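DegQ (Legionella fallonii, PDB 3PV5) is an HtrA-family self-compartmentizing serine protease, probably also a chaperone, that gathers into large assemblies of twelve subunits. Local coordinates at residues M275-D280 with I336-N341; I262-L267 with T315-V320; I386-V391 with K416-V421; I409-N414 with Q438-P443; N34-G39 with K74-G79. All coordinates share one frame; numbering follows the deposited sequence.

Contact 1 (M275-D280 with I336-N341); sequences MGYPED and IVERDN
Asn341 grips the turn after helix 269-275 through both its side chain and its backbone. Its ND2 donates to the carbonyl O of Gly276 across 2.7 Å, with an N-H...O angle of 162°. That oxygen lies almost in the plane of the asparagine amide, whereas the donor sits well above the plane of the glycine carbonyl. The backbone N of Asn341 gives a second, longer bond to Tyr277 OH, at 3.2 Å. A water 2.8 Å from Tyr277 OH also accepts from the backbone N of Asp340, so the phenol is tied to Asp340 and Asn341 of the hairpin turn, to one through solvent and to the other directly. The water lies at the edge of the ring, in its plane.

Asn341 ND2 stands 3.9 Å above one face of the tyrosine ring, offset toward the rim, with the amide and ring planes 24° apart. Glu338 comes to the ring edge instead, its CG 3.4 Å from Tyr277 CE2. Here CG anti to the backbone N (chi1 -168°) and a bend at chi2 place the methylene, not the carboxylate, nearest the ring. Beyond these segments Tyr277 stacks on Phe281 and touches Ile305 of strand 305-309.

Gly276, with positive phi, ends the helix in a Schellman motif and turns the chain into the loop that carries Tyr277. The contact thus joins that loop to the beta-hairpin turn between strands 332-339 and 342-349 in the first PDZ domain, through a buried ring whose hydroxyl is met by a backbone N-H and a water.

Contact 2 (I262-L267 with T315-V320); sequences IFVQHL and TQATQV
The end of strand 262-266 runs close past the first turn of helix 317-325, His266 CA and Ala317 CA being the closest alpha-carbon pair at 4.9 Å. Ala317 projects its methyl at the strand. Its CB lies 3.4 Å from Gln265 O and 3.6 Å from His266 N, packed mainly against the peptide link between the two residues, with Val264 as its side-chain neighbour.

Val264, two residues before His266, points toward the helix. Its CG1 lies 3.6 Å from Ala317 O and 3.8 Å from Ala317 CB. The other branch, CG2, makes a looser approach to CG1 of Val320, 4.4 Å away and one turn further along. Both valines also touch Ala284 on strand 284-289, which shares this apolar patch.

The start of the helix is braced from within: Gln319 folds back so that its OE1 accepts from Thr315 N at 2.8 Å, nearly along the C=O axis, with a weak second bond from Gln316 N. Gln265 points away from the helix, and its OE1 accepts from Tyr447 N of a neighbouring subunit.

A strand edge flanked by a helix is the arrangement that forms the peptide-binding groove of PDZ domains; here strand and helix converge, probably at one end of that groove, with Val264 and Val320 turned toward each other's segment.

Contact 3 (I386-V391 with K416-V421); sequences IGVQVV and KPVTDV
The flat groups that meet between Gly387 and Val418, in the second PDZ domain, are peptide units, not rings. The Val418 carbonyl directs its oxygen at Gly387 CA, 3.4 Å away, and the C-H is aimed at it almost straight, at 163°. Gly387 O and Thr419 O, both acceptors, come within 3.5 Å; the two segments meet by this C-H...O contact and by packing, not by paired strands. Here strand 384-393 runs beside the loop leading from strand 416-417 into helix 421-428.

The chain turns a corner at Gly387, and the touching parts diverge by 42°. Before the corner, Ile386 and Thr419 lie alongside each other and point the same way, with CG2 of Ile386 4.2 Å from CG2 of Thr419. The isoleucine keeps CG1 beside its backbone N (chi1 -55°), which leaves CG2 as the branch turned to the threonine. After it, Val388 and Val418 cross at about a right angle. Their nearest methyls are modelled closer than carbons can sit, so the exact fit there is doubtful; Val388 CG1 also lies 3.7 Å from Asp420 O. Both valines rest on Leu424 of helix 421-428, while Val418 touches Ala413 and Val388 touches Leu372 on neighbouring strands.

Asp420 holds the N-cap position of that helix, and Ser423 OG bonds both Thr419 N and Asp420 O, tying the loop to the first turn. Beside it, Thr419 OG1 donates over 3.2 Å to Asp420 OD1, which accepts on its anti lone pair.

Contact 4 (I409-N414 with Q438-P443); sequences IIISAN and QVLRGP
Ile411 and Leu440 form the apolar centre, their side chains crossing at about a right angle. The leucine CD1 is modelled too close to two isoleucine methyls, so their separation is doubtful. Ile411 has CG1 between the backbone N and the carbonyl carbon (chi1 73°), which sends CD1 across the Gln438 side chain, 3.7 Å from NE2. On the other face of the sheet, Ile410 CG1 meets Val439 CG1 at 4.2 Å as the two side chains cross.

Between these layers runs an antiparallel ladder. Ile409 and Leu440 make a hydrogen-bonded pair, with Ile409 N giving to Leu440 O at 3.1 Å and Leu440 N returning a bond to Ile409 O. Next comes a classic beta bulge: Ile411 and Ser412 both face Gln438. Its carbonyl oxygen takes a 3.0 Å bond from Ile411 N and a weak, longer one from Ser412 N. Gln438 N answers to Ser412 O at 3.0 Å, closing the bulge.

At the polar edge Ser412 OG donates to Gln438 OE1 over 2.9 Å, in the plane of the amide carbonyl and on a lone pair. The glutamine chain is extended, with CG anti to the backbone N (chi1 -178°), and so lies along the bulge where the serine hydroxyl can fix the turn of its amide.

Strands 409-413 and 435-441 are thus neighbours in the sheet of the second PDZ domain. Strands 384-393 and 416-417 pair with 409-413, strand 444-450 flanks 435-441, and helix 421-428 covers the Ile410 face through Leu424.

Contact 5 (N34-G39 with K74-G79); sequences NVAVQG and KFESIG
Val35 and Gly79 exchange two bonds where strands 32-40 and 74-85 pair antiparallel in the first of the two six-stranded barrels of the trypsin fold, Val35 N reaching Gly79 O at 2.8 Å and Gly79 N reaching Val35 O at 2.9 Å. In the middle the pairing is looser, with one bond from Val37 N to Ser77 O at 3.0 Å. The far end closes with Phe75 N on Gly39 O at 2.8 Å and Gly39 N on Phe75 O.

Phe75, with CG between the backbone N and the carbonyl carbon (chi1 74°), folds its ring back over the partner strand. Gly39 has no side chain to hinder it: its N stands 4.0 Å above one face, offset toward the rim, and Phe75 CE2 lies 3.4 Å from Gly39 C.

Further out, strand 101-107 lines the other edge of 34-39, bonding Asn34, Ala36 and Gln38, while Val35 packs on Val97 and Ile98 of helix 95-98. Lys74 reaches outward to a salt bridge with Glu395 of a neighbouring subunit. Back in the pair, Ile78 crosses Asn34 obliquely, its CD1 set 3.2 Å from both Asn34 OD1 and Asn34 ND2.

How the contacts relate
Along the chain contact 5 comes first, in a barrel of the protease domain. Contacts 1 and 2 follow in the first PDZ domain, and contacts 3 and 4 in the second. The pair in each PDZ domain interleaves its segments along the sequence and reaches one sheet. Contacts 1 and 2 have centres 14 Å apart without touching. Contacts 3 and 4, centres 8 Å apart, do touch: Val388 O takes a probable hydrogen bond from Ile410 N at 2.8 Å, since strand 409-413 lies beside both 384-393 and 416-417. Between domains the contact centres are 37 to 58 Å apart, consistent with separate modules strung along one chain.

Contact 1 (M275-D280 with I336-N341)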
# COMPACT_ATOMS: atom_id res chain seq x y z
N MET A 275 61.85 -10.03 10.24
CA MET A 275 62.78 -9.13 9.57
C MET A 275 64.15 -8.95 10.25
O MET A 275 65.00 -8.24 9.74
CB MET A 275 62.10 -7.83 9.37
CG MET A 275 60.98 -7.98 8.36
SD MET A 275 60.21 -6.43 8.13
CE MET A 275 61.69 -5.72 7.17
N GLY A 276 64.33 -9.63 11.38
CA GLY A 276 65.65 -9.83 12.00
C GLY A 276 65.95 -8.86 13.12
O GLY A 276 67.08 -8.43 13.22
N TYR A 277 64.93 -8.52 13.91
CA TYR A 277 64.95 -7.58 15.02
C TYR A 277 64.19 -8.30 16.16
O TYR A 277 63.40 -9.18 15.91
CB TYR A 277 64.19 -6.31 14.70
CG TYR A 277 64.70 -5.56 13.52
CD1 TYR A 277 64.23 -5.82 12.26
CD2 TYR A 277 65.66 -4.58 13.66
CE1 TYR A 277 64.70 -5.12 11.16
CE2 TYR A 277 66.13 -3.89 12.58
CZ TYR A 277 65.66 -4.18 11.32
OH TYR A 277 66.13 -3.51 10.19
N PRO A 278 64.45 -7.93 17.42
CA PRO A 278 63.74 -8.46 18.58
C PRO A 278 62.21 -8.20 18.60
O PRO A 278 61.71 -7.19 18.04
CB PRO A 278 64.38 -7.69 19.76
CG PRO A 278 65.69 -7.21 19.26
CD PRO A 278 65.44 -6.91 17.80
N GLU A 279 61.50 -9.06 19.33
CA GLU A 279 60.05 -9.02 19.40
C GLU A 279 59.52 -7.67 19.85
O GLU A 279 58.49 -7.23 19.42
CB GLU A 279 59.49 -10.15 20.31
CG GLU A 279 59.98 -10.16 21.79
CD GLU A 279 59.29 -11.24 22.67
OE1 GLU A 279 58.73 -12.21 22.08
OE2 GLU A 279 59.30 -11.12 23.95
N ASP A 280 60.25 -7.00 20.71
CA ASP A 280 59.79 -5.75 21.29
C ASP A 280 60.28 -4.54 20.49
O ASP A 280 60.06 -3.42 20.91
CB ASP A 280 60.22 -5.64 22.77
CG ASP A 280 61.73 -5.77 22.96
OD1 ASP A 280 62.43 -6.25 22.03
OD2 ASP A 280 62.23 -5.41 24.05
N ILE A 336 65.11 8.97 10.34
CA ILE A 336 66.02 7.91 10.73
C ILE A 336 65.37 6.54 10.58
O ILE A 336 64.26 6.30 11.03
CB ILE A 336 66.52 8.08 12.15
CG1 ILE A 336 67.25 9.44 12.26
CG2 ILE A 336 67.47 6.90 12.54
CD1 ILE A 336 67.94 9.64 13.62
N VAL A 337 66.14 5.64 9.99
CA VAL A 337 65.67 4.41 9.46
C VAL A 337 66.55 3.29 9.92
O VAL A 337 67.76 3.48 10.08
CB VAL A 337 65.78 4.49 7.92
CG1 VAL A 337 66.65 3.37 7.33
CG2 VAL A 337 64.42 4.60 7.30
N GLU A 338 65.98 2.11 10.09
CA GLU A 338 66.82 0.94 10.21
C GLU A 338 66.65 0.04 8.97
O GLU A 338 65.53 -0.16 8.49
CB GLU A 338 66.49 0.25 11.51
CG GLU A 338 67.48 -0.80 11.86
CD GLU A 338 68.39 -0.47 13.02
OE1 GLU A 338 68.34 0.63 13.60
OE2 GLU A 338 69.17 -1.37 13.38
N ARG A 339 67.76 -0.46 8.43
CA ARG A 339 67.72 -1.27 7.21
C ARG A 339 68.64 -2.47 7.39
O ARG A 339 69.87 -2.33 7.51
CB ARG A 339 68.13 -0.42 5.99
CG ARG A 339 68.20 -1.21 4.68
CD ARG A 339 68.69 -0.37 3.50
NE ARG A 339 67.85 0.80 3.27
CZ ARG A 339 68.14 1.85 2.48
NH1 ARG A 339 69.28 1.94 1.79
NH2 ARG A 339 67.28 2.86 2.41
N ASP A 340 68.05 -3.66 7.43
CA ASP A 340 68.82 -4.91 7.73
C ASP A 340 69.80 -4.63 8.88
O ASP A 340 71.00 -4.94 8.80
CB ASP A 340 69.58 -5.43 6.50
CG ASP A 340 68.67 -5.67 5.28
OD1 ASP A 340 69.11 -5.40 4.14
OD2 ASP A 340 67.51 -6.12 5.46
N ASN A 341 69.28 -3.98 9.91
CA ASN A 341 70.01 -3.80 11.15
C ASN A 341 71.11 -2.73 11.18
O ASN A 341 71.78 -2.56 12.21
CB ASN A 341 70.51 -5.16 11.68
CG ASN A 341 69.48 -5.83 12.52
OD1 ASN A 341 69.29 -5.48 13.69
ND2 ASN A 341 68.75 -6.75 11.93
O HOH W 1 65.10 -3.57 7.56

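Contact 2 (I262-L267 with T315-V320)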
# COMPACT_ATOMS: atom_id res chain seq x y z
N ILE A 262 55.46 8.17 1.18
CA ILE A 262 55.80 7.06 2.09
C ILE A 262 54.52 6.36 2.58
O ILE A 262 53.77 6.96 3.35
CB ILE A 262 56.39 7.61 3.37
CG1 ILE A 262 57.59 8.46 3.06
CG2 ILE A 262 56.81 6.51 4.25
CD1 ILE A 262 58.17 9.14 4.31
N PHE A 263 54.26 5.13 2.14
CA PHE A 263 53.23 4.30 2.77
C PHE A 263 53.86 3.44 3.86
O PHE A 263 54.85 2.76 3.62
CB PHE A 263 52.51 3.40 1.77
CG PHE A 263 51.48 4.14 0.93
CD1 PHE A 263 51.75 5.43 0.41
CD2 PHE A 263 50.23 3.54 0.65
CE1 PHE A 263 50.80 6.13 -0.39
CE2 PHE A 263 49.26 4.21 -0.15
CZ PHE A 263 49.54 5.51 -0.68
N VAL A 264 53.23 3.42 5.03
CA VAL A 264 53.81 2.80 6.22
C VAL A 264 52.84 1.74 6.80
O VAL A 264 51.67 1.80 6.49
CB VAL A 264 54.09 3.95 7.21
CG1 VAL A 264 52.92 4.14 8.17
CG2 VAL A 264 55.33 3.75 7.91
N GLN A 265 53.34 0.75 7.55
CA GLN A 265 52.48 -0.28 8.17
C GLN A 265 52.86 -0.60 9.61
O GLN A 265 53.99 -0.41 10.01
CB GLN A 265 52.30 -1.58 7.30
CG GLN A 265 53.29 -2.75 7.56
CD GLN A 265 53.16 -3.91 6.59
OE1 GLN A 265 53.63 -3.79 5.46
NE2 GLN A 265 52.46 -5.06 7.01
N HIS A 266 51.91 -1.04 10.41
CA HIS A 266 52.24 -1.40 11.78
C HIS A 266 53.29 -2.49 11.81
O HIS A 266 53.06 -3.56 11.22
CB HIS A 266 51.02 -1.88 12.57
CG HIS A 266 51.33 -2.09 14.01
ND1 HIS A 266 51.08 -3.28 14.66
CD2 HIS A 266 51.96 -1.29 14.91
CE1 HIS A 266 51.54 -3.20 15.91
NE2 HIS A 266 52.08 -2.00 16.08
N LEU A 267 54.42 -2.25 12.50
CA LEU A 267 55.42 -3.28 12.74
C LEU A 267 55.02 -4.19 13.92
O LEU A 267 55.30 -3.88 15.07
CB LEU A 267 56.80 -2.68 12.99
CG LEU A 267 57.97 -3.68 13.14
CD1 LEU A 267 58.34 -4.19 11.71
CD2 LEU A 267 59.21 -3.10 13.86
N THR A 315 57.56 4.92 17.42
CA THR A 315 57.35 3.57 17.90
C THR A 315 56.09 2.89 17.30
O THR A 315 55.80 1.74 17.63
CB THR A 315 57.16 3.56 19.43
OG1 THR A 315 55.94 4.26 19.77
CG2 THR A 315 58.40 4.15 20.18
N GLN A 316 55.36 3.61 16.45
CA GLN A 316 54.03 3.25 15.99
C GLN A 316 53.77 3.80 14.62
O GLN A 316 54.00 4.97 14.38
CB GLN A 316 52.98 3.80 16.95
CG GLN A 316 52.61 2.79 18.03
CD GLN A 316 51.58 3.32 19.01
OE1 GLN A 316 50.96 4.37 18.80
NE2 GLN A 316 51.40 2.57 20.11
N ALA A 317 53.28 2.99 13.71
CA ALA A 317 53.09 3.44 12.34
C ALA A 317 52.13 4.65 12.25
O ALA A 317 52.34 5.58 11.45
CB ALA A 317 52.58 2.28 11.48
N THR A 318 51.06 4.62 13.06
CA THR A 318 50.09 5.71 13.08
C THR A 318 50.72 7.07 13.38
O THR A 318 50.29 8.08 12.82
CB THR A 318 48.94 5.44 14.08
OG1 THR A 318 49.44 4.96 15.34
CG2 THR A 318 48.03 4.40 13.49
N GLN A 319 51.77 7.09 14.19
CA GLN A 319 52.53 8.31 14.40
C GLN A 319 53.02 8.92 13.09
O GLN A 319 52.89 10.11 12.86
CB GLN A 319 53.73 8.06 15.27
CG GLN A 319 53.43 7.90 16.70
CD GLN A 319 54.69 7.69 17.51
OE1 GLN A 319 55.48 6.79 17.25
NE2 GLN A 319 54.88 8.53 18.49
N VAL A 320 53.61 8.10 12.24
CA VAL A 320 54.31 8.62 11.08
C VAL A 320 53.38 9.41 10.24
O VAL A 320 53.71 10.49 9.80
CB VAL A 320 54.89 7.50 10.19
CG1 VAL A 320 55.22 8.03 8.77
CG2 VAL A 320 56.08 6.87 10.88

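Contact 3 (I386-V391 with K416-V421)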
# COMPACT_ATOMS: atom_id res chain seq x y z
N ILE A 386 48.56 -7.77 -32.24
CA ILE A 386 49.73 -7.54 -31.41
C ILE A 386 49.81 -6.07 -31.06
O ILE A 386 49.75 -5.24 -31.93
CB ILE A 386 51.04 -7.88 -32.16
CG1 ILE A 386 50.98 -9.30 -32.69
CG2 ILE A 386 52.22 -7.78 -31.22
CD1 ILE A 386 52.28 -9.80 -33.36
N GLY A 387 50.00 -5.75 -29.79
CA GLY A 387 49.92 -4.38 -29.37
C GLY A 387 50.04 -4.20 -27.90
O GLY A 387 50.46 -5.12 -27.23
N VAL A 388 49.73 -3.00 -27.39
CA VAL A 388 49.62 -2.85 -25.93
C VAL A 388 48.23 -2.45 -25.48
O VAL A 388 47.64 -1.48 -25.95
CB VAL A 388 50.74 -1.98 -25.33
CG1 VAL A 388 51.77 -1.60 -26.37
CG2 VAL A 388 50.22 -0.87 -24.59
N GLN A 389 47.72 -3.24 -24.55
CA GLN A 389 46.35 -3.14 -24.14
C GLN A 389 46.35 -2.08 -23.10
O GLN A 389 47.21 -2.08 -22.26
CB GLN A 389 45.86 -4.50 -23.61
CG GLN A 389 44.43 -4.56 -23.09
CD GLN A 389 44.11 -5.89 -22.40
OE1 GLN A 389 44.93 -6.43 -21.58
NE2 GLN A 389 42.92 -6.42 -22.69
N VAL A 390 45.42 -1.15 -23.19
CA VAL A 390 45.24 -0.16 -22.13
C VAL A 390 44.36 -0.81 -21.09
O VAL A 390 43.19 -1.16 -21.37
CB VAL A 390 44.58 1.11 -22.64
CG1 VAL A 390 44.35 2.06 -21.46
CG2 VAL A 390 45.46 1.78 -23.69
N VAL A 391 44.93 -1.01 -19.92
CA VAL A 391 44.26 -1.77 -18.86
C VAL A 391 43.57 -0.79 -17.96
O VAL A 391 42.58 -1.13 -17.31
CB VAL A 391 45.26 -2.49 -17.96
CG1 VAL A 391 44.54 -3.09 -16.72
CG2 VAL A 391 45.98 -3.53 -18.72
N LYS A 416 53.93 3.62 -36.71
CA LYS A 416 54.81 2.50 -36.46
C LYS A 416 54.21 1.47 -35.49
O LYS A 416 53.59 1.82 -34.49
CB LYS A 416 56.09 2.98 -35.87
CG LYS A 416 56.73 4.07 -36.65
CD LYS A 416 57.86 4.71 -35.88
CE LYS A 416 58.29 6.01 -36.55
NZ LYS A 416 59.58 6.51 -35.99
N PRO A 417 54.41 0.18 -35.80
CA PRO A 417 53.93 -0.92 -35.01
C PRO A 417 54.48 -0.97 -33.62
O PRO A 417 55.63 -0.73 -33.39
CB PRO A 417 54.40 -2.14 -35.78
CG PRO A 417 54.38 -1.68 -37.24
CD PRO A 417 54.87 -0.26 -37.14
N VAL A 418 53.61 -1.36 -32.71
CA VAL A 418 53.88 -1.40 -31.30
C VAL A 418 53.74 -2.84 -30.88
O VAL A 418 52.70 -3.41 -31.09
CB VAL A 418 52.78 -0.58 -30.56
CG1 VAL A 418 52.68 -0.98 -29.12
CG2 VAL A 418 53.03 0.82 -30.71
N THR A 419 54.78 -3.41 -30.29
CA THR A 419 54.78 -4.81 -29.85
C THR A 419 54.67 -4.90 -28.35
O THR A 419 53.90 -5.71 -27.81
CB THR A 419 56.09 -5.54 -30.26
OG1 THR A 419 57.23 -4.63 -30.16
CG2 THR A 419 55.97 -6.06 -31.70
N ASP A 420 55.42 -4.09 -27.64
CA ASP A 420 55.31 -4.14 -26.19
C ASP A 420 55.35 -2.74 -25.63
O ASP A 420 55.47 -1.76 -26.36
CB ASP A 420 56.46 -4.99 -25.62
CG ASP A 420 57.81 -4.37 -25.91
OD1 ASP A 420 58.04 -4.09 -27.09
OD2 ASP A 420 58.56 -4.09 -24.95
N VAL A 421 55.24 -2.67 -24.32
CA VAL A 421 55.16 -1.45 -23.60
C VAL A 421 56.36 -0.59 -23.92
O VAL A 421 56.22 0.53 -24.46
CB VAL A 421 54.98 -1.72 -22.11
CG1 VAL A 421 55.08 -0.43 -21.28
CG2 VAL A 421 53.63 -2.40 -21.90

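Contact 4 (I409-N414 with Q438-P443)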
# COMPACT_ATOMS: atom_id res chain seq x y z
N ILE A 409 43.33 -1.67 -27.46
CA ILE A 409 44.61 -2.14 -27.88
C ILE A 409 45.34 -1.10 -28.74
O ILE A 409 44.92 -0.81 -29.85
CB ILE A 409 44.48 -3.44 -28.68
CG1 ILE A 409 43.60 -4.49 -27.95
CG2 ILE A 409 45.88 -4.10 -28.81
CD1 ILE A 409 44.18 -4.82 -26.58
N ILE A 410 46.46 -0.58 -28.28
CA ILE A 410 47.25 0.29 -29.12
C ILE A 410 48.11 -0.56 -30.03
O ILE A 410 48.97 -1.25 -29.52
CB ILE A 410 48.13 1.19 -28.32
CG1 ILE A 410 47.29 2.06 -27.44
CG2 ILE A 410 49.05 2.07 -29.24
CD1 ILE A 410 48.09 2.95 -26.53
N ILE A 411 47.87 -0.51 -31.35
CA ILE A 411 48.60 -1.35 -32.34
C ILE A 411 49.58 -0.53 -33.18
O ILE A 411 50.52 -1.07 -33.77
CB ILE A 411 47.64 -2.17 -33.29
CG1 ILE A 411 46.97 -1.26 -34.33
CG2 ILE A 411 46.56 -2.95 -32.49
CD1 ILE A 411 45.93 -2.02 -35.35
N SER A 412 49.43 0.78 -33.22
CA SER A 412 50.54 1.54 -33.71
C SER A 412 50.62 2.92 -33.10
O SER A 412 49.65 3.44 -32.61
CB SER A 412 50.54 1.60 -35.26
OG SER A 412 49.50 2.36 -35.74
N ALA A 413 51.82 3.49 -33.14
CA ALA A 413 52.07 4.84 -32.67
C ALA A 413 52.93 5.57 -33.72
O ALA A 413 53.97 5.02 -34.15
CB ALA A 413 52.79 4.78 -31.34
N ASN A 414 52.49 6.78 -34.14
CA ASN A 414 53.10 7.54 -35.24
C ASN A 414 53.34 6.64 -36.46
O ASN A 414 54.42 6.61 -37.03
CB ASN A 414 54.45 8.17 -34.83
CG ASN A 414 54.31 9.31 -33.85
OD1 ASN A 414 53.29 10.00 -33.77
ND2 ASN A 414 55.37 9.54 -33.11
N GLN A 438 46.85 4.34 -33.18
CA GLN A 438 45.80 3.55 -33.81
C GLN A 438 45.39 2.51 -32.79
O GLN A 438 46.25 1.81 -32.25
CB GLN A 438 46.33 2.91 -35.08
CG GLN A 438 45.38 2.09 -35.85
CD GLN A 438 46.04 1.33 -37.02
OE1 GLN A 438 47.26 1.41 -37.24
NE2 GLN A 438 45.23 0.61 -37.79
N VAL A 439 44.09 2.45 -32.46
CA VAL A 439 43.58 1.50 -31.49
C VAL A 439 42.51 0.60 -32.06
O VAL A 439 41.68 1.06 -32.84
CB VAL A 439 43.00 2.20 -30.30
CG1 VAL A 439 44.02 3.20 -29.76
CG2 VAL A 439 41.67 2.84 -30.61
N LEU A 440 42.55 -0.70 -31.69
CA LEU A 440 41.42 -1.61 -31.89
C LEU A 440 40.55 -1.52 -30.65
O LEU A 440 41.06 -1.50 -29.54
CB LEU A 440 41.87 -3.06 -32.10
CG LEU A 440 42.66 -3.35 -33.39
CD1 LEU A 440 43.85 -2.48 -33.45
CD2 LEU A 440 43.11 -4.81 -33.52
N ARG A 441 39.24 -1.40 -30.84
CA ARG A 441 38.27 -1.40 -29.73
C ARG A 441 37.20 -2.37 -30.09
O ARG A 441 36.45 -2.17 -31.05
CB ARG A 441 37.66 -0.04 -29.53
CG ARG A 441 36.65 0.00 -28.37
CD ARG A 441 36.18 1.46 -28.09
NE ARG A 441 37.32 2.38 -27.94
CZ ARG A 441 37.29 3.70 -28.10
NH1 ARG A 441 36.15 4.32 -28.40
NH2 ARG A 441 38.42 4.40 -27.93
N GLY A 442 37.12 -3.45 -29.34
CA GLY A 442 36.31 -4.59 -29.76
C GLY A 442 36.47 -4.94 -31.24
O GLY A 442 37.56 -5.34 -31.69
N PRO A 443 35.40 -4.80 -32.02
CA PRO A 443 35.46 -5.23 -33.41
C PRO A 443 35.84 -4.13 -34.39
O PRO A 443 36.07 -4.45 -35.55
CB PRO A 443 34.04 -5.72 -33.68
CG PRO A 443 33.17 -4.80 -32.80
CD PRO A 443 34.04 -4.33 -31.65

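Contact 5 (N34-G39 with K74-G79)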
# COMPACT_ATOMS: atom_id res chain seq x y z
N ASN A 34 30.43 26.09 25.30
CA ASN A 34 29.39 25.74 24.41
C ASN A 34 29.57 26.46 23.11
O ASN A 34 29.96 27.60 23.12
CB ASN A 34 28.06 26.14 25.02
CG ASN A 34 27.02 25.23 24.62
OD1 ASN A 34 27.10 24.02 24.92
ND2 ASN A 34 26.08 25.70 23.85
N VAL A 35 29.28 25.81 22.00
CA VAL A 35 29.47 26.37 20.67
C VAL A 35 28.20 26.27 19.91
O VAL A 35 27.77 25.19 19.59
CB VAL A 35 30.59 25.65 19.88
CG1 VAL A 35 30.59 26.10 18.36
CG2 VAL A 35 31.96 25.90 20.51
N ALA A 36 27.59 27.42 19.60
CA ALA A 36 26.29 27.45 18.90
C ALA A 36 26.44 28.11 17.52
O ALA A 36 27.13 29.09 17.38
CB ALA A 36 25.22 28.17 19.79
N VAL A 37 25.79 27.55 16.51
CA VAL A 37 26.04 27.90 15.13
C VAL A 37 24.73 28.09 14.46
O VAL A 37 23.78 27.32 14.72
CB VAL A 37 26.76 26.77 14.39
CG1 VAL A 37 26.87 27.12 12.89
CG2 VAL A 37 28.11 26.50 14.99
N GLN A 38 24.64 29.12 13.62
CA GLN A 38 23.47 29.33 12.74
C GLN A 38 24.01 29.43 11.33
O GLN A 38 25.09 29.96 11.09
CB GLN A 38 22.72 30.63 13.08
CG GLN A 38 22.16 30.72 14.54
CD GLN A 38 22.37 32.11 15.19
OE1 GLN A 38 21.67 33.09 14.89
NE2 GLN A 38 23.37 32.19 16.06
N GLY A 39 23.26 28.93 10.38
CA GLY A 39 23.72 28.96 9.01
C GLY A 39 22.65 28.52 8.05
O GLY A 39 21.49 28.38 8.43
N LYS A 74 18.02 27.25 6.44
CA LYS A 74 18.69 27.61 7.69
C LYS A 74 18.70 26.45 8.67
O LYS A 74 17.80 25.63 8.69
CB LYS A 74 18.12 28.88 8.33
CG LYS A 74 16.72 28.79 8.91
CD LYS A 74 16.30 30.16 9.44
CE LYS A 74 17.04 30.55 10.74
NZ LYS A 74 17.13 32.04 10.85
N PHE A 75 19.76 26.39 9.48
CA PHE A 75 19.97 25.29 10.42
C PHE A 75 20.60 25.84 11.70
O PHE A 75 21.19 26.90 11.71
CB PHE A 75 20.84 24.16 9.81
CG PHE A 75 22.31 24.49 9.69
CD1 PHE A 75 23.21 24.06 10.64
CD2 PHE A 75 22.79 25.22 8.61
CE1 PHE A 75 24.58 24.37 10.54
CE2 PHE A 75 24.16 25.54 8.50
CZ PHE A 75 25.05 25.11 9.47
N GLU A 76 20.40 25.09 12.77
CA GLU A 76 21.06 25.29 14.05
C GLU A 76 21.92 24.06 14.31
O GLU A 76 21.78 23.02 13.67
CB GLU A 76 20.03 25.47 15.18
CG GLU A 76 20.02 26.86 15.86
CD GLU A 76 20.74 26.86 17.26
OE1 GLU A 76 21.95 27.22 17.33
OE2 GLU A 76 20.09 26.49 18.28
N SER A 77 22.80 24.16 15.29
CA SER A 77 23.72 23.10 15.56
C SER A 77 24.51 23.57 16.76
O SER A 77 24.86 24.74 16.86
CB SER A 77 24.60 22.85 14.34
OG SER A 77 25.87 22.30 14.67
N ILE A 78 24.73 22.68 17.72
CA ILE A 78 25.45 23.04 18.89
C ILE A 78 26.39 21.92 19.25
O ILE A 78 26.06 20.76 19.07
CB ILE A 78 24.48 23.56 20.08
CG1 ILE A 78 24.42 22.63 21.30
CG2 ILE A 78 23.07 23.92 19.55
CD1 ILE A 78 25.50 22.94 22.33
N GLY A 79 27.57 22.29 19.72
CA GLY A 79 28.54 21.37 20.23
C GLY A 79 29.34 22.07 21.28
O GLY A 79 28.89 23.03 21.86